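Local coordinates for protein Rab GDP-dissociation inhibitor (Saccharomyces cerevisiae, PDB 2BCG) that regulates GDP/GTP exchange on the Rab GTPase Sec4 by blocking GDP release, and extracts GDP-bound Ypt7 from vacuolar membranes, at residues 309-314 and 377-382; 92-97 and 226-231; 410-415 and 435-440. One frame throughout, in Å; residues are numbered along the deposited sequence. Where two conformers were deposited one is given.

From the N terminus, contact 2 comes first. It closes a loop of 128 residues, rich in helix, that includes helices 133-138, 144-159 and 189-199 and most residues of the geranylgeranyl pocket. Contact 1 follows and closes 62 residues, including strands 330-334, 345-351 and 362-369 of the mixed sheet. Contact 3 closes 19 residues that hold most of helix 424-438. The three lie in series, none nesting or crossing. Contact 2 ties the turn before helix 96-104 to helix 212-229. Contact 1 ties strand 303-317 of the mixed sheet to the short helices 375-378 and 380-383. Contact 3 ties strand 411-413 of the parallel sheet to helix 424-438. The contact centres lie about 27 to 33 Å apart.

Contact 1: residues 309-314 and 377-382; sequences RVIRAI and IELEPA
Ile311 and Ala313 meet Leu379 through methyl groups, with no flat group between them. A flat group beside them is the guanidinium of Arg312, whose side chain starts away from Leu379. Val310 CG1 lies over one of its faces, 3.6 Å above the plane and toward the rim. Arg312 NH2 is hydrogen-bonded to Tyr417 O.

Ile311 and Leu379 reach toward each other tip to tip. Ile311 CD1 is 4.0 Å from Leu379 CD1. The other branch of the isoleucine also takes part, with Ile311 CG2 4.0 Å from Leu379 CD2. CG1 stands anti to the backbone N of Ile311 (chi1 -179°), which lets both branches face the leucine. Ala313, two residues on along the same side of the strand, puts its CB 3.7 Å from Leu379 CD1.

Leu379 lies between the short helices 375-378 and 380-383, and it also packs on Ile366 and Thr368 of the adjacent strand 362-369. With an alanine at Ile311, both leucine methyls would probably lose packing and the Leu379 side chain could turn more easily.

The contact is buried and its touching groups are all apolar. Between these segments it is methyl packing alone. Directed bonds nearby include those of Glu378, which forms a salt bridge to Arg341 and hydrogen bonds to Thr372 and the backbone of Glu371.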
# COMPACT_ATOMS: atom_id res chain seq x y z
N ARG A 309 -22.30 8.28 -5.71
CA ARG A 309 -22.13 6.89 -5.35
C ARG A 309 -21.30 6.27 -6.47
O ARG A 309 -21.53 6.54 -7.65
CB ARG A 309 -23.46 6.14 -5.32
CG ARG A 309 -24.36 6.48 -4.14
CD ARG A 309 -25.49 5.46 -4.03
NE ARG A 309 -26.27 5.31 -5.27
CZ ARG A 309 -26.89 4.19 -5.66
NH1 ARG A 309 -26.78 3.08 -4.94
NH2 ARG A 309 -27.60 4.18 -6.78
N VAL A 310 -20.34 5.44 -6.07
CA VAL A 310 -19.46 4.80 -7.04
C VAL A 310 -19.76 3.32 -7.07
O VAL A 310 -19.76 2.66 -6.03
CB VAL A 310 -17.98 5.00 -6.63
CG1 VAL A 310 -17.03 4.45 -7.70
CG2 VAL A 310 -17.67 6.48 -6.40
N ILE A 311 -19.99 2.78 -8.27
CA ILE A 311 -20.13 1.32 -8.38
C ILE A 311 -18.75 0.76 -8.73
O ILE A 311 -18.04 1.35 -9.60
CB ILE A 311 -21.20 0.88 -9.41
CG1 ILE A 311 -21.32 -0.65 -9.46
CG2 ILE A 311 -20.97 1.51 -10.77
CD1 ILE A 311 -22.58 -1.16 -10.15
N ARG A 312 -18.38 -0.32 -8.05
CA ARG A 312 -17.11 -0.99 -8.31
C ARG A 312 -17.38 -2.48 -8.51
O ARG A 312 -17.97 -3.15 -7.62
CB ARG A 312 -16.11 -0.76 -7.17
CG ARG A 312 -15.75 0.74 -7.02
CD ARG A 312 -14.89 1.04 -5.84
NE ARG A 312 -14.41 2.43 -5.83
CZ ARG A 312 -14.61 3.32 -4.84
NH1 ARG A 312 -15.25 2.99 -3.74
NH2 ARG A 312 -14.08 4.54 -4.94
N ALA A 313 -17.04 -2.95 -9.70
CA ALA A 313 -17.32 -4.33 -10.08
C ALA A 313 -15.97 -5.00 -10.23
O ALA A 313 -15.23 -4.70 -11.15
CB ALA A 313 -18.07 -4.40 -11.41
N ILE A 314 -15.68 -5.92 -9.33
CA ILE A 314 -14.44 -6.67 -9.34
C ILE A 314 -14.69 -7.95 -10.14
O ILE A 314 -15.51 -8.80 -9.76
CB ILE A 314 -13.99 -7.00 -7.90
CG1 ILE A 314 -13.79 -5.72 -7.07
CG2 ILE A 314 -12.76 -7.93 -7.90
CD1 ILE A 314 -13.71 -6.03 -5.57
N ILE A 377 -26.31 -2.00 -15.19
CA ILE A 377 -26.43 -1.80 -16.64
C ILE A 377 -25.45 -0.72 -17.18
O ILE A 377 -24.98 -0.79 -18.33
CB ILE A 377 -27.90 -1.47 -17.06
CG1 ILE A 377 -28.84 -2.65 -16.72
CG2 ILE A 377 -27.99 -1.02 -18.53
CD1 ILE A 377 -28.19 -4.04 -16.52
N GLU A 378 -25.14 0.27 -16.34
CA GLU A 378 -24.23 1.35 -16.74
C GLU A 378 -22.88 0.77 -17.10
O GLU A 378 -22.17 1.34 -17.94
CB GLU A 378 -24.04 2.35 -15.61
CG GLU A 378 -25.27 3.21 -15.41
CD GLU A 378 -25.12 4.16 -14.25
OE1 GLU A 378 -25.97 4.09 -13.34
OE2 GLU A 378 -24.15 4.96 -14.25
N LEU A 379 -22.52 -0.33 -16.45
CA LEU A 379 -21.19 -0.93 -16.69
C LEU A 379 -21.13 -1.86 -17.89
O LEU A 379 -20.03 -2.31 -18.25
CB LEU A 379 -20.72 -1.71 -15.46
CG LEU A 379 -20.62 -0.85 -14.19
CD1 LEU A 379 -19.92 -1.63 -13.09
CD2 LEU A 379 -19.89 0.46 -14.50
N GLU A 380 -22.28 -2.17 -18.49
CA GLU A 380 -22.30 -3.13 -19.61
C GLU A 380 -21.22 -2.86 -20.71
O GLU A 380 -20.55 -3.80 -21.14
CB GLU A 380 -23.71 -3.32 -20.19
CG GLU A 380 -23.87 -4.50 -21.19
CD GLU A 380 -23.49 -5.90 -20.63
OE1 GLU A 380 -23.35 -6.12 -19.40
OE2 GLU A 380 -23.35 -6.82 -21.47
N PRO A 381 -21.06 -1.60 -21.19
CA PRO A 381 -20.03 -1.34 -22.24
C PRO A 381 -18.62 -1.72 -21.77
O PRO A 381 -17.79 -2.12 -22.59
CB PRO A 381 -20.14 0.16 -22.49
CG PRO A 381 -21.49 0.55 -22.01
CD PRO A 381 -21.85 -0.37 -20.90
N ALA A 382 -18.37 -1.59 -20.48
CA ALA A 382 -17.08 -2.02 -19.92
C ALA A 382 -17.01 -3.54 -19.74
O ALA A 382 -16.01 -4.14 -20.09
CB ALA A 382 -16.84 -1.33 -18.61

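Contact 2: residues 92-97 and 226-231; sequences MANGEL and VARYGK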
# COMPACT_ATOMS: atom_id res chain seq x y z
N MET A 92 0.57 7.67 -10.02
CA MET A 92 1.32 8.42 -11.03
C MET A 92 2.82 8.33 -10.71
O MET A 92 3.26 8.61 -9.58
CB MET A 92 0.91 9.90 -11.05
CG MET A 92 -0.43 10.16 -11.67
SD MET A 92 -0.31 10.04 -13.48
CE MET A 92 -1.14 11.51 -14.05
N ALA A 93 3.62 7.97 -11.71
CA ALA A 93 5.04 7.77 -11.49
C ALA A 93 5.78 9.01 -10.96
O ALA A 93 6.77 8.83 -10.26
CB ALA A 93 5.71 7.25 -12.75
N ASN A 94 5.31 10.23 -11.27
CA ASN A 94 5.94 11.45 -10.72
C ASN A 94 5.02 12.16 -9.75
O ASN A 94 5.17 13.37 -9.48
CB ASN A 94 6.39 12.41 -11.86
CG ASN A 94 7.41 13.46 -11.38
OD1 ASN A 94 7.25 14.66 -11.64
ND2 ASN A 94 8.44 13.00 -10.66
N GLY A 95 4.05 11.41 -9.23
CA GLY A 95 3.10 11.97 -8.29
C GLY A 95 3.63 12.17 -6.87
O GLY A 95 4.73 11.75 -6.52
N GLU A 96 2.83 12.84 -6.07
CA GLU A 96 3.21 13.09 -4.68
C GLU A 96 3.41 11.80 -3.85
O GLU A 96 4.32 11.74 -3.01
CB GLU A 96 2.19 13.99 -3.99
CG GLU A 96 2.65 14.51 -2.62
CD GLU A 96 3.90 15.40 -2.73
OE1 GLU A 96 3.88 16.36 -3.53
OE2 GLU A 96 4.91 15.14 -2.01
N LEU A 97 2.61 10.75 -4.09
CA LEU A 97 2.80 9.52 -3.30
C LEU A 97 4.17 8.93 -3.53
O LEU A 97 4.84 8.50 -2.58
CB LEU A 97 1.64 8.52 -3.49
CG LEU A 97 1.74 7.22 -2.67
CD1 LEU A 97 1.87 7.53 -1.17
CD2 LEU A 97 0.53 6.30 -2.93
N VAL A 226 4.87 9.71 -17.52
CA VAL A 226 5.15 8.75 -18.58
C VAL A 226 6.63 8.84 -18.93
O VAL A 226 7.24 7.82 -19.25
CB VAL A 226 4.29 8.92 -19.86
CG1 VAL A 226 4.34 7.62 -20.70
CG2 VAL A 226 2.89 9.21 -19.51
N ALA A 227 7.20 10.05 -18.83
CA ALA A 227 8.62 10.25 -19.11
C ALA A 227 9.55 9.53 -18.13
O ALA A 227 10.60 9.06 -18.54
CB ALA A 227 8.96 11.72 -19.22
N ARG A 228 9.16 9.38 -16.85
CA ARG A 228 10.02 8.68 -15.88
C ARG A 228 10.50 7.29 -16.31
O ARG A 228 11.71 7.03 -16.25
CB ARG A 228 9.37 8.58 -14.49
CG ARG A 228 9.93 9.57 -13.48
CD ARG A 228 9.88 9.02 -12.06
NE ARG A 228 10.23 10.05 -11.07
CZ ARG A 228 10.90 9.82 -9.95
NH1 ARG A 228 11.34 8.60 -9.65
NH2 ARG A 228 11.15 10.83 -9.12
N TYR A 229 9.59 6.41 -16.77
CA TYR A 229 9.97 5.02 -17.08
C TYR A 229 9.37 4.46 -18.39
O TYR A 229 9.60 3.30 -18.75
CB TYR A 229 9.60 4.06 -15.93
CG TYR A 229 9.92 4.56 -14.53
CD1 TYR A 229 11.22 4.53 -14.02
CD2 TYR A 229 8.89 5.01 -13.70
CE1 TYR A 229 11.50 4.99 -12.72
CE2 TYR A 229 9.15 5.47 -12.42
CZ TYR A 229 10.44 5.45 -11.93
OH TYR A 229 10.65 5.91 -10.63
N GLY A 230 8.61 5.31 -19.10
CA GLY A 230 7.95 4.90 -20.33
C GLY A 230 6.68 4.12 -20.04
O GLY A 230 6.19 4.10 -18.89
N LYS A 231 6.14 3.53 -21.11
CA LYS A 231 5.00 2.58 -21.11
C LYS A 231 3.66 3.20 -20.76
O LYS A 231 2.66 3.00 -21.47
CB LYS A 231 5.24 1.38 -20.20
CG LYS A 231 6.43 0.53 -20.51
CD LYS A 231 6.33 -0.77 -19.72
CE LYS A 231 7.63 -1.56 -19.77
NZ LYS A 231 7.63 -2.63 -18.72
O HOH W 1 8.47 7.13 -9.26
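Ala93 meets Tyr229 and Arg228 where a type I beta turn, Met92 to Gly95, packs against the C-terminal end of helix 212-229. Ala93 CB points toward the helix and lies at the edge of the Tyr229 ring, 3.9 Å from CE2. The carbonyl of the same alanine faces the arginine. Arg228, modelled in two conformers, has CD 3.6 Å from Ala93 O in one of them.

A water joins the two segments. It donates to Ala93 O at 2.6 Å and is hydrogen-bonded to Tyr229 OH at 2.8 Å. It sits at the ring edge, in plane, so the tyrosine reaches the turn both by its carbon edge and through its hydroxyl. Arg228 CB lies over one face of that ring, toward the rim. The guanidinium has its main polar partner elsewhere: NH1 bonds to the backbone of another protein chain. Tyr229 also packs on an apolar side chain of that chain.

The next shell sets the turn in place. Asn94 N bonds to Ser225 OG on the helix, and the backbone of Ala93 pairs with Pro233. Gly95 then serves as N-cap of helix 96-104, with Glu96 N held by Glu424 OE2.

On the other segment, Val226 and Ala227 line the geranylgeranyl pocket. The side chain of Val226 starts away from the turn, consistent with the turn and the lipid meeting different sides of the helix. Beyond Tyr229 the chain leaves helical geometry at Gly230, whose N bonds to Val226 O at 2.9 Å.

Contact 3: residues 410-415 and 435-440; sequences NIYLSR and FRVTGH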
# COMPACT_ATOMS: atom_id res chain seq x y z
N ASN A 410 -10.90 19.53 16.97
CA ASN A 410 -9.70 18.67 16.86
C ASN A 410 -10.04 17.27 16.36
O ASN A 410 -9.40 16.30 16.77
CB ASN A 410 -8.86 18.66 18.15
CG ASN A 410 -8.17 20.00 18.42
OD1 ASN A 410 -7.74 20.73 17.50
ND2 ASN A 410 -8.04 20.34 19.72
N ILE A 411 -11.04 17.18 15.49
CA ILE A 411 -11.43 15.92 14.85
C ILE A 411 -11.22 16.09 13.35
O ILE A 411 -12.05 16.69 12.62
CB ILE A 411 -12.87 15.53 15.19
CG1 ILE A 411 -13.01 15.32 16.71
CG2 ILE A 411 -13.29 14.27 14.44
CD1 ILE A 411 -14.44 15.20 17.19
N TYR A 412 -10.07 15.55 12.92
CA TYR A 412 -9.55 15.79 11.58
C TYR A 412 -9.87 14.55 10.75
O TYR A 412 -9.33 13.47 10.97
CB TYR A 412 -8.04 16.03 11.64
CG TYR A 412 -7.70 17.31 12.40
CD1 TYR A 412 -7.35 17.27 13.78
CD2 TYR A 412 -7.81 18.54 11.79
CE1 TYR A 412 -7.07 18.46 14.50
CE2 TYR A 412 -7.53 19.75 12.50
CZ TYR A 412 -7.17 19.69 13.84
OH TYR A 412 -6.88 20.85 14.53
N LEU A 413 -10.80 14.71 9.82
CA LEU A 413 -11.34 13.57 9.07
C LEU A 413 -10.87 13.55 7.65
O LEU A 413 -10.72 14.59 6.97
CB LEU A 413 -12.86 13.60 9.10
CG LEU A 413 -13.42 13.55 10.54
CD1 LEU A 413 -14.92 13.81 10.61
CD2 LEU A 413 -13.03 12.26 11.27
N SER A 414 -10.64 12.33 7.17
CA SER A 414 -10.29 12.15 5.76
C SER A 414 -11.53 12.04 4.88
O SER A 414 -12.65 11.75 5.36
CB SER A 414 -9.41 10.88 5.61
OG SER A 414 -10.12 9.75 6.12
N ARG A 415 -11.32 12.18 3.57
CA ARG A 415 -12.36 11.96 2.58
C ARG A 415 -12.43 10.47 2.15
O ARG A 415 -11.41 9.77 2.09
CB ARG A 415 -12.07 12.81 1.34
CG ARG A 415 -12.00 14.36 1.59
CD ARG A 415 -11.53 15.06 0.32
NE ARG A 415 -12.59 14.95 -0.67
CZ ARG A 415 -13.63 15.78 -0.78
NH1 ARG A 415 -13.72 16.85 0.02
NH2 ARG A 415 -14.56 15.55 -1.70
N PHE A 435 -1.62 20.02 7.06
CA PHE A 435 -1.65 21.50 7.24
C PHE A 435 -2.69 21.90 8.30
O PHE A 435 -2.40 22.73 9.19
CB PHE A 435 -1.93 22.19 5.89
CG PHE A 435 -2.01 23.69 5.98
CD1 PHE A 435 -3.23 24.34 5.80
CD2 PHE A 435 -0.88 24.44 6.27
CE1 PHE A 435 -3.31 25.76 5.90
CE2 PHE A 435 -0.94 25.84 6.37
CZ PHE A 435 -2.16 26.49 6.19
N ARG A 436 -3.88 21.30 8.23
CA ARG A 436 -4.93 21.53 9.24
C ARG A 436 -4.48 21.14 10.65
O ARG A 436 -4.71 21.88 11.64
CB ARG A 436 -6.23 20.79 8.87
CG ARG A 436 -6.99 21.44 7.71
CD ARG A 436 -7.75 20.43 6.84
NE ARG A 436 -8.64 19.55 7.57
CZ ARG A 436 -9.15 18.43 7.03
NH1 ARG A 436 -8.83 18.12 5.77
NH2 ARG A 436 -9.96 17.63 7.73
N VAL A 437 -3.81 20.00 10.76
CA VAL A 437 -3.34 19.50 12.06
C VAL A 437 -2.17 20.33 12.62
O VAL A 437 -2.16 20.68 13.82
CB VAL A 437 -2.99 17.99 11.96
CG1 VAL A 437 -2.24 17.49 13.21
CG2 VAL A 437 -4.23 17.17 11.75
N THR A 438 -1.17 20.63 11.79
CA THR A 438 0.08 21.23 12.29
C THR A 438 0.19 22.75 12.08
O THR A 438 1.04 23.41 12.72
CB THR A 438 1.32 20.61 11.61
OG1 THR A 438 1.39 21.07 10.25
CG2 THR A 438 1.35 19.07 11.72
N GLY A 439 -0.62 23.31 11.17
CA GLY A 439 -0.59 24.75 10.87
C GLY A 439 0.46 25.20 9.86
O GLY A 439 0.58 26.40 9.56
N HIS A 440 1.22 24.25 9.33
CA HIS A 440 2.24 24.56 8.35
C HIS A 440 2.19 23.49 7.27
O HIS A 440 1.85 22.34 7.56
CB HIS A 440 3.62 24.58 9.01
CG HIS A 440 3.92 23.37 9.86
ND1 HIS A 440 4.27 22.15 9.32
CD2 HIS A 440 3.92 23.20 11.20
CE1 HIS A 440 4.48 21.28 10.30
NE2 HIS A 440 4.28 21.90 11.45
O HOH W 2 -12.19 17.29 9.83
O HOH W 3 -4.03 20.63 15.69
O HOH W 4 -6.47 23.27 12.75
O HOH W 5 -10.18 15.78 4.60
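The first torsion of Tyr412 (chi1 -65°) sets CG anti to the carbonyl carbon and turns the ring to meet Val437 and Arg436. The Arg436 chain bends at chi2 and again at chi3, and this carries its guanidinium back to the strand.

Val437 places its CG2 methyl over the Tyr412 ring, 3.8 Å from the centroid and 19° off the normal. This is a CH-pi contact over one face. Arg436 CB also touches the ring, 4.0 Å from Tyr412 CE2. The arginine and tyrosine side chains run antiparallel past one another, their guanidinium and ring planes well out of parallel.

The polar link is Arg436 NH2 to Leu413 O, at 3.2 Å with an N-H...O angle of 159°. The oxygen lies near the guanidinium plane, and the donor is tilted somewhat from the carbonyl plane. A water supports this link, donating to Leu413 O at 2.7 Å and accepting from Arg436 NH1 at 2.9 Å. Leu413 O is thus gripped twice. NE of Arg436 bonds to Asp405 O, and NH1 forms a salt bridge to Asp432. These partners should fix the rotation of the guanidinium.

At the other end of the tyrosine, two waters join its hydroxyl to the helix. One donates to Val437 O at 2.6 Å, the other to Arg436 O at 2.5 Å.

Strand 411-413 is, within this chain, an outermost strand of the five-stranded parallel sheet, beside strand 292-294. The sheet is consistent with the Rossmann-like dinucleotide-binding fold of the family. Helix 424-438 follows the strand in the chain and packs over a face of the sheet near its edge strand, with Val437 also touching Ile293 of strand 292-294.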